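Local coordinates for putative exported protein (PDB 4RAA) that is of unknown function but folds as a six-bladed beta-propeller of the YWTD superfamily and is probably exported from the bacterial cytoplasm, at residues E263-F267 / V358-K362. Sequence-based numbering, arbitrary orientation.
Sequences ERDLF and VRIKK
Two arginines meet face to face here: the Arg264 and Arg359 guanidinium groups stack with a partial offset, centres 3.5 Å apart and planes 12° from parallel. Two cations can probably stack this way because the Glu26 carboxylate forms salt bridges with both, through Arg264 NH1 and Arg359 NE. Lys362, the C-terminal residue, crosses the opposite face of the Arg264 guanidinium and sets its CE near the rim, 3.6 Å from Arg264 NE.

Two hydrogen bonds tie side chains of 263-267 to the backbone of 358-362. A bend at chi3 (71°) turns the Arg264 head so that NH1 gives an almost straight bond to Ile360 O, 3.2 Å long and in the guanidinium plane. Next to it, Asp265 OD2 accepts Ile360 N at 3.0 Å, while OD1 is hydrogen-bonded to Thr262 OG1 and His317 NE2, which probably helps fix the carboxylate's rotation.

Farther along strand 265-272, Phe267 touches Ile360 CG1 with its ring edge and Val358 CG1 obliquely; its ring also stacks on His317.

The contact joins neighbouring propeller blades. Strand 265-272 belongs to one four-stranded sheet, whereas the last strand, 354-360, sits in the next between 316-321 and 25-31, a strand from near the N-terminus, consistent with the propeller's ring closure.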
loop_
_atom_site.group_PDB
_atom_site.type_symbol
_atom_site.label_atom_id
_atom_site.label_comp_id
_atom_site.label_asym_id
_atom_site.label_seq_id
_atom_site.Cartn_x
_atom_site.Cartn_y
_atom_site.Cartn_z
ATOM N N GLU A 263 -21.988 -22.338 14.089
ATOM C CA GLU A 263 -21.589 -23.379 15.058
ATOM C C GLU A 263 -22.581 -24.532 15.128
ATOM O O GLU A 263 -22.172 -25.662 15.357
ATOM C CB GLU A 263 -21.426 -22.805 16.481
ATOM C CG GLU A 263 -20.330 -21.751 16.648
ATOM C CD GLU A 263 -18.908 -22.266 16.401
ATOM O OE1 GLU A 263 -18.661 -23.494 16.457
ATOM O OE2 GLU A 263 -18.015 -21.421 16.162
ATOM N N ARG A 264 -23.866 -24.240 14.922
ATOM C CA ARG A 264 -24.953 -25.223 15.060
ATOM C C ARG A 264 -25.504 -25.824 13.758
ATOM O O ARG A 264 -25.969 -26.971 13.773
ATOM C CB ARG A 264 -26.116 -24.607 15.867
ATOM C CG ARG A 264 -26.830 -23.417 15.224
ATOM C CD ARG A 264 -28.054 -22.997 16.020
ATOM N NE ARG A 264 -27.728 -22.360 17.298
ATOM C CZ ARG A 264 -28.622 -21.956 18.207
ATOM N NH1 ARG A 264 -29.939 -22.117 18.019
ATOM N NH2 ARG A 264 -28.197 -21.383 19.332
ATOM N N ASP A 265 -25.475 -25.056 12.663
ATOM C CA ASP A 265 -26.034 -25.488 11.376
ATOM C C ASP A 265 -25.213 -25.088 10.144
ATOM O O ASP A 265 -24.177 -24.422 10.253
ATOM C CB ASP A 265 -27.484 -24.984 11.261
ATOM C CG ASP A 265 -27.604 -23.463 11.171
ATOM O OD1 ASP A 265 -26.624 -22.773 10.818
ATOM O OD2 ASP A 265 -28.720 -22.953 11.431
ATOM N N LEU A 266 -25.699 -25.507 8.979
ATOM C CA LEU A 266 -25.058 -25.235 7.701
ATOM C C LEU A 266 -26.130 -25.241 6.599
ATOM O O LEU A 266 -26.778 -26.260 6.372
ATOM C CB LEU A 266 -23.976 -26.300 7.477
ATOM C CG LEU A 266 -23.036 -26.306 6.265
ATOM C CD1 LEU A 266 -21.831 -27.189 6.567
ATOM C CD2 LEU A 266 -23.724 -26.762 4.984
ATOM N N PHE A 267 -26.319 -24.086 5.957
ATOM C CA PHE A 267 -27.319 -23.885 4.885
ATOM C C PHE A 267 -26.609 -23.893 3.542
ATOM O O PHE A 267 -25.534 -23.286 3.404
ATOM C CB PHE A 267 -28.029 -22.535 5.035
ATOM C CG PHE A 267 -29.095 -22.478 6.104
ATOM C CD1 PHE A 267 -29.091 -23.298 7.244
ATOM C CD2 PHE A 267 -30.076 -21.491 6.015
ATOM C CE1 PHE A 267 -30.089 -23.181 8.205
ATOM C CE2 PHE A 267 -31.062 -21.362 6.986
ATOM C CZ PHE A 267 -31.071 -22.210 8.082
ATOM N N VAL A 358 -32.757 -16.297 10.622
ATOM C CA VAL A 358 -33.241 -17.686 10.729
ATOM C C VAL A 358 -32.107 -18.681 10.979
ATOM O O VAL A 358 -31.017 -18.526 10.444
ATOM C CB VAL A 358 -34.041 -18.083 9.451
ATOM C CG1 VAL A 358 -33.206 -17.944 8.181
ATOM C CG2 VAL A 358 -34.619 -19.489 9.556
ATOM N N ARG A 359 -32.377 -19.692 11.799
ATOM C CA ARG A 359 -31.411 -20.764 12.099
ATOM C C ARG A 359 -32.134 -22.009 12.599
ATOM O O ARG A 359 -33.336 -21.969 12.860
ATOM C CB ARG A 359 -30.379 -20.309 13.140
ATOM C CG ARG A 359 -30.958 -19.937 14.501
ATOM C CD ARG A 359 -29.908 -19.426 15.480
ATOM N NE ARG A 359 -30.498 -19.129 16.793
ATOM C CZ ARG A 359 -29.837 -18.702 17.874
ATOM N NH1 ARG A 359 -28.515 -18.493 17.850
ATOM N NH2 ARG A 359 -30.513 -18.476 19.005
ATOM N N ILE A 360 -31.388 -23.103 12.741
ATOM C CA ILE A 360 -31.933 -24.346 13.282
ATOM C C ILE A 360 -32.083 -24.110 14.778
ATOM O O ILE A 360 -31.132 -23.653 15.429
ATOM C CB ILE A 360 -31.009 -25.564 12.996
ATOM C CG1 ILE A 360 -30.924 -25.852 11.485
ATOM C CG2 ILE A 360 -31.478 -26.823 13.730
ATOM C CD1 ILE A 360 -32.179 -26.432 10.849
ATOM N N LYS A 361 -33.276 -24.381 15.307
ATOM C CA LYS A 361 -33.522 -24.256 16.748
ATOM C C LYS A 361 -32.941 -25.478 17.467
ATOM O O LYS A 361 -32.958 -26.584 16.904
ATOM C CB LYS A 361 -35.022 -24.101 17.065
ATOM C CG LYS A 361 -35.920 -25.318 16.799
ATOM C CD LYS A 361 -37.403 -25.043 17.054
ATOM C CE LYS A 361 -37.694 -24.701 18.513
ATOM N NZ LYS A 361 -39.142 -24.552 18.795
ATOM N N LYS A 362 -32.413 -25.266 18.680
ATOM C CA LYS A 362 -31.927 -26.365 19.544
ATOM C C LYS A 362 -33.039 -26.737 20.523
ATOM O O LYS A 362 -34.190 -26.288 20.413
ATOM C CB LYS A 362 -30.644 -25.991 20.299
ATOM C CG LYS A 362 -29.451 -25.753 19.390
ATOM C CD LYS A 362 -28.143 -25.750 20.164
ATOM C CE LYS A 362 -26.988 -25.331 19.267
ATOM N NZ LYS A 362 -25.688 -25.462 19.967
ATOM O OXT LYS A 362 -32.814 -27.509 21.452
#